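Local atomic coordinates of deoxyribose-phosphate aldolase (Toxoplasma gondii, PDB entry 4EIV), a protein that belongs to the deoxyribose-phosphate aldolase family and folds as a closed eight-stranded parallel beta/alpha (TIM) barrel. Residues Ile57-Arg71 against Gly83-Gly95. Numbering follows the deposited sequence. Where two conformers were deposited one is given.
Sequences IVGVSVRPAFVRFIR and GIKVCAAVNFPEG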
loop_
_atom_site.group_PDB
_atom_site.type_symbol
_atom_site.label_atom_id
_atom_site.label_comp_id
_atom_site.label_asym_id
_atom_site.label_seq_id
_atom_site.Cartn_x
_atom_site.Cartn_y
_atom_site.Cartn_z
ATOM N N ILE A 57 1.144 -14.314 -5.204
ATOM C CA ILE A 57 -0.024 -13.783 -4.519
ATOM C C ILE A 57 0.084 -14.140 -3.034
ATOM O O ILE A 57 1.087 -14.736 -2.600
ATOM C CB ILE A 57 -1.342 -14.282 -5.131
ATOM C CG1 ILE A 57 -1.545 -15.793 -4.959
ATOM C CG2 ILE A 57 -1.441 -13.834 -6.599
ATOM C CD1 ILE A 57 -2.928 -16.303 -5.325
ATOM N N VAL A 58 -0.933 -13.798 -2.241
ATOM C CA VAL A 58 -0.834 -14.065 -0.805
ATOM C C VAL A 58 -0.907 -15.568 -0.483
ATOM O O VAL A 58 -0.125 -16.082 0.294
ATOM C CB VAL A 58 -1.950 -13.332 -0.003
ATOM C CG1 VAL A 58 -1.787 -13.586 1.480
ATOM C CG2 VAL A 58 -1.927 -11.816 -0.300
ATOM N N GLY A 59 -1.883 -16.252 -1.050
ATOM C CA GLY A 59 -2.092 -17.644 -0.723
ATOM C C GLY A 59 -3.153 -18.351 -1.520
ATOM O O GLY A 59 -3.712 -17.818 -2.495
ATOM N N VAL A 60 -3.358 -19.609 -1.128
ATOM C CA VAL A 60 -4.338 -20.494 -1.728
ATOM C C VAL A 60 -5.221 -21.025 -0.610
ATOM O O VAL A 60 -4.730 -21.314 0.488
ATOM C CB VAL A 60 -3.659 -21.662 -2.511
ATOM C CG1 VAL A 60 -2.759 -22.511 -1.600
ATOM C CG2 VAL A 60 -4.695 -22.509 -3.246
ATOM N N SER A 61 -6.518 -21.112 -0.895
ATOM C CA SER A 61 -7.501 -21.679 0.004
ATOM C C SER A 61 -7.859 -23.081 -0.450
ATOM O O SER A 61 -8.335 -23.270 -1.564
ATOM C CB SER A 61 -8.785 -20.844 0.059
ATOM O OG SER A 61 -8.548 -19.537 0.562
ATOM N N VAL A 62 -7.639 -24.054 0.420
ATOM C CA VAL A 62 -8.006 -25.441 0.132
ATOM C C VAL A 62 -8.679 -26.072 1.332
ATOM O O VAL A 62 -8.587 -25.566 2.442
ATOM C CB VAL A 62 -6.752 -26.314 -0.218
ATOM C CG1 VAL A 62 -6.140 -25.883 -1.553
ATOM C CG2 VAL A 62 -5.742 -26.251 0.906
ATOM N N ARG A 63 -9.325 -27.215 1.114
ATOM C CA ARG A 63 -9.833 -28.004 2.235
ATOM C C ARG A 63 -8.619 -28.624 2.954
ATOM O O ARG A 63 -7.534 -28.772 2.356
ATOM C CB ARG A 63 -10.756 -29.136 1.780
ATOM C CG ARG A 63 -11.925 -28.729 0.950
ATOM C CD ARG A 63 -12.908 -27.771 1.641
ATOM N NE ARG A 63 -14.046 -27.767 0.747
ATOM C CZ ARG A 63 -15.038 -28.670 0.768
ATOM N NH1 ARG A 63 -15.162 -29.521 1.777
ATOM N NH2 ARG A 63 -15.940 -28.671 -0.196
ATOM N N PRO A 64 -8.773 -28.997 4.236
ATOM C CA PRO A 64 -7.688 -29.613 4.980
ATOM C C PRO A 64 -7.019 -30.780 4.233
ATOM O O PRO A 64 -5.807 -30.944 4.348
ATOM C CB PRO A 64 -8.378 -30.055 6.265
ATOM C CG PRO A 64 -9.410 -29.009 6.463
ATOM C CD PRO A 64 -9.930 -28.713 5.111
ATOM N N ALA A 65 -7.778 -31.534 3.430
ATOM C CA ALA A 65 -7.242 -32.697 2.677
ATOM C C ALA A 65 -6.081 -32.406 1.733
ATOM O O ALA A 65 -5.371 -33.327 1.352
ATOM C CB ALA A 65 -8.350 -33.380 1.897
ATOM N N PHE A 66 -5.883 -31.147 1.345
ATOM C CA PHE A 66 -4.780 -30.810 0.427
ATOM C C PHE A 66 -3.641 -29.997 1.028
ATOM O O PHE A 66 -2.694 -29.668 0.315
ATOM C CB PHE A 66 -5.319 -30.147 -0.857
ATOM C CG PHE A 66 -6.046 -31.107 -1.743
ATOM C CD1 PHE A 66 -5.338 -31.971 -2.560
ATOM C CD2 PHE A 66 -7.424 -31.191 -1.730
ATOM C CE1 PHE A 66 -5.982 -32.890 -3.354
ATOM C CE2 PHE A 66 -8.084 -32.120 -2.537
ATOM C CZ PHE A 66 -7.354 -32.971 -3.345
ATOM N N VAL A 67 -3.678 -29.731 2.331
ATOM C CA VAL A 67 -2.627 -28.947 2.995
ATOM C C VAL A 67 -1.274 -29.671 2.923
ATOM O O VAL A 67 -0.276 -29.103 2.468
ATOM C CB VAL A 67 -2.993 -28.591 4.467
ATOM C CG1 VAL A 67 -1.861 -27.862 5.176
ATOM C CG2 VAL A 67 -4.289 -27.748 4.518
ATOM N N ARG A 68 -1.238 -30.930 3.368
ATOM C CA ARG A 68 0.002 -31.704 3.348
ATOM C C ARG A 68 0.528 -31.888 1.934
ATOM O O ARG A 68 1.746 -31.837 1.718
ATOM C CB ARG A 68 -0.177 -33.064 4.027
ATOM C CG ARG A 68 1.087 -33.924 4.029
ATOM C CD ARG A 68 0.920 -35.126 4.920
ATOM N NE ARG A 68 0.727 -34.691 6.295
ATOM C CZ ARG A 68 1.704 -34.500 7.183
ATOM N NH1 ARG A 68 2.969 -34.722 6.857
ATOM N NH2 ARG A 68 1.405 -34.081 8.412
ATOM N N PHE A 69 -0.370 -32.114 0.979
ATOM C CA PHE A 69 0.030 -32.242 -0.418
ATOM C C PHE A 69 0.842 -31.038 -0.866
ATOM O O PHE A 69 1.940 -31.187 -1.405
ATOM C CB PHE A 69 -1.170 -32.416 -1.350
ATOM C CG PHE A 69 -0.814 -32.290 -2.804
ATOM C CD1 PHE A 69 -0.037 -33.261 -3.433
ATOM C CD2 PHE A 69 -1.220 -31.185 -3.541
ATOM C CE1 PHE A 69 0.298 -33.135 -4.770
ATOM C CE2 PHE A 69 -0.893 -31.058 -4.872
ATOM C CZ PHE A 69 -0.132 -32.029 -5.490
ATOM N N ILE A 70 0.319 -29.849 -0.614
ATOM C CA ILE A 70 1.019 -28.630 -1.010
ATOM C C ILE A 70 2.358 -28.446 -0.274
ATOM O O ILE A 70 3.401 -28.177 -0.899
ATOM C CB ILE A 70 0.139 -27.383 -0.768
ATOM C CG1 ILE A 70 -1.073 -27.404 -1.699
ATOM C CG2 ILE A 70 0.986 -26.114 -0.983
ATOM C CD1 ILE A 70 -2.157 -26.390 -1.312
ATOM N N ARG A 71 2.327 -28.624 1.047
ATOM C CA ARG A 71 3.475 -28.365 1.909
ATOM C C ARG A 71 4.598 -29.400 1.934
ATOM O O ARG A 71 5.749 -29.057 2.227
ATOM C CB ARG A 71 3.004 -28.088 3.337
ATOM C CG ARG A 71 2.404 -26.699 3.495
ATOM C CD ARG A 71 3.527 -25.666 3.461
ATOM N NE ARG A 71 3.087 -24.283 3.590
ATOM C CZ ARG A 71 3.076 -23.358 2.621
ATOM N NH1 ARG A 71 3.489 -23.612 1.377
ATOM N NH2 ARG A 71 2.661 -22.138 2.919
ATOM N N GLY A 83 6.474 -20.257 -1.051
ATOM C CA GLY A 83 6.322 -18.805 -0.939
ATOM C C GLY A 83 4.924 -18.224 -0.947
ATOM O O GLY A 83 4.772 -17.004 -1.011
ATOM N N ILE A 84 3.907 -19.077 -0.955
ATOM C CA ILE A 84 2.526 -18.618 -0.784
ATOM C C ILE A 84 2.007 -19.267 0.488
ATOM O O ILE A 84 2.509 -20.309 0.911
ATOM C CB ILE A 84 1.591 -18.954 -1.963
ATOM C CG1 ILE A 84 1.471 -20.470 -2.192
ATOM C CG2 ILE A 84 2.052 -18.225 -3.224
ATOM C CD1 ILE A 84 0.429 -20.856 -3.259
ATOM N N LYS A 85 1.034 -18.623 1.112
ATOM C CA LYS A 85 0.401 -19.168 2.298
ATOM C C LYS A 85 -0.643 -20.194 1.894
ATOM O O LYS A 85 -1.212 -20.122 0.799
ATOM C CB LYS A 85 -0.309 -18.076 3.079
ATOM C CG LYS A 85 0.567 -17.125 3.830
ATOM C CD LYS A 85 -0.326 -16.085 4.469
ATOM C CE LYS A 85 0.323 -15.315 5.586
ATOM N NZ LYS A 85 -0.655 -14.310 6.098
ATOM N N VAL A 86 -0.870 -21.159 2.777
ATOM C CA VAL A 86 -1.919 -22.153 2.618
ATOM C C VAL A 86 -2.977 -21.830 3.692
ATOM O O VAL A 86 -2.691 -21.838 4.893
ATOM C CB VAL A 86 -1.407 -23.599 2.732
ATOM C CG1 VAL A 86 -2.558 -24.574 2.710
ATOM C CG2 VAL A 86 -0.413 -23.905 1.605
ATOM N N CYS A 87 -4.187 -21.508 3.253
ATOM C CA CYS A 87 -5.280 -21.237 4.178
ATOM C C CYS A 87 -6.264 -22.399 4.086
ATOM O O CYS A 87 -6.800 -22.691 3.015
ATOM C CB CYS A 87 -5.956 -19.917 3.871
ATOM S SG CYS A 87 -7.274 -19.549 5.035
ATOM N N ALA A 88 -6.459 -23.073 5.211
ATOM C CA ALA A 88 -7.311 -24.257 5.283
ATOM C C ALA A 88 -8.753 -23.862 5.621
ATOM O O ALA A 88 -8.989 -23.211 6.655
ATOM C CB ALA A 88 -6.794 -25.215 6.339
ATOM N N ALA A 89 -9.686 -24.297 4.771
ATOM C CA ALA A 89 -11.109 -23.993 4.916
ATOM C C ALA A 89 -11.770 -25.047 5.805
ATOM O O ALA A 89 -11.879 -26.212 5.431
ATOM C CB ALA A 89 -11.740 -23.942 3.518
ATOM N N VAL A 90 -12.194 -24.625 6.991
ATOM C CA VAL A 90 -12.798 -25.538 7.989
ATOM C C VAL A 90 -14.294 -25.234 8.131
ATOM O O VAL A 90 -14.744 -24.112 7.898
ATOM C CB VAL A 90 -12.067 -25.493 9.356
ATOM C CG1 VAL A 90 -10.575 -25.812 9.154
ATOM C CG2 VAL A 90 -12.248 -24.148 10.062
ATOM N N ASN A 91 -15.047 -26.276 8.473
ATOM C CA ASN A 91 -16.522 -26.241 8.541
ATOM C C ASN A 91 -17.166 -26.069 7.159
ATOM O O ASN A 91 -18.279 -25.603 7.075
ATOM C CB ASN A 91 -17.048 -25.174 9.508
ATOM C CG ASN A 91 -18.345 -25.587 10.209
ATOM O OD1 ASN A 91 -18.765 -26.759 10.184
ATOM N ND2 ASN A 91 -18.992 -24.611 10.849
ATOM N N PHE A 92 -16.433 -26.419 6.108
ATOM C CA PHE A 92 -16.912 -26.337 4.750
ATOM C C PHE A 92 -17.525 -27.677 4.330
ATOM O O PHE A 92 -17.138 -28.732 4.820
ATOM C CB PHE A 92 -15.761 -25.986 3.771
ATOM C CG PHE A 92 -15.513 -24.503 3.590
ATOM C CD1 PHE A 92 -15.585 -23.927 2.326
ATOM C CD2 PHE A 92 -15.171 -23.711 4.686
ATOM C CE1 PHE A 92 -15.346 -22.569 2.156
ATOM C CE2 PHE A 92 -14.913 -22.348 4.517
ATOM C CZ PHE A 92 -15.016 -21.788 3.258
ATOM N N PRO A 93 -18.451 -27.635 3.365
ATOM C CA PRO A 93 -18.951 -26.456 2.643
ATOM C C PRO A 93 -20.239 -25.863 3.203
ATOM O O PRO A 93 -20.685 -24.840 2.687
ATOM C CB PRO A 93 -19.231 -27.011 1.241
ATOM C CG PRO A 93 -19.680 -28.408 1.495
ATOM C CD PRO A 93 -18.936 -28.878 2.732
ATOM N N GLU A 94 -20.842 -26.490 4.223
ATOM C CA GLU A 94 -22.173 -26.103 4.701
ATOM C C GLU A 94 -22.280 -25.512 6.089
ATOM O O GLU A 94 -23.386 -25.069 6.473
ATOM C CB GLU A 94 -23.137 -27.298 4.577
ATOM C CG GLU A 94 -23.383 -27.751 3.146
ATOM C CD GLU A 94 -24.117 -26.724 2.271
ATOM O OE1 GLU A 94 -24.632 -25.731 2.797
ATOM O OE2 GLU A 94 -24.216 -26.943 1.045
ATOM N N GLY A 95 -21.195 -25.492 6.866
ATOM C CA GLY A 95 -21.229 -24.875 8.202
ATOM C C GLY A 95 -22.008 -25.689 9.218
ATOM O O GLY A 95 -22.582 -25.124 10.130
HETATM O O HOH W 1 3.375 -14.610 -1.093
#
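Val86 overlaps Val67, Ile70 and Arg71 of helix 67-74, a worked example of how the helix of a beta-alpha-beta unit packs on its parallel strands in a TIM barrel. Its two methyls divide the work. With CG1 anti to the backbone N (chi1 174°), that branch meets CG2 of both Val62 and Val67, while CG2 faces Ile70, the two side chains reaching tip to tip with Ile70 CG2 3.7 Å from Val86 CG2. The same methyl sits over the centre of the Arg71 guanidinium. Bent at chi2 (-73°), Arg71 brings NH2 to Ile84 O, 2.7 Å away and within the guanidinium plane, in a nearly straight bond (174°); OD2 of Asp115 forms a salt bridge with NH2 and also accepts the N-H of Val86, joining helix and strand through one carboxylate oxygen. Next to this layer, the parallel strands 59-62 and 85-90 are joined by five backbone hydrogen bonds, from Lys85 N to Val58 O (2.9 Å) through to Ala89 N to Val62 O. Ser61 and Cys87 share the other face, toward the barrel interior, where Ser61 OG is hydrogen-bonded to Glu118 OE2. Beyond the strand ends, Arg63 NE donates a hydrogen bond to Leu35 O while one guanidinium face receives Phe92 CB, off centre. At the opposite end of the strand pair, one water donates to Ile57 O at 2.7 Å and to Gly83 O at 2.8 Å.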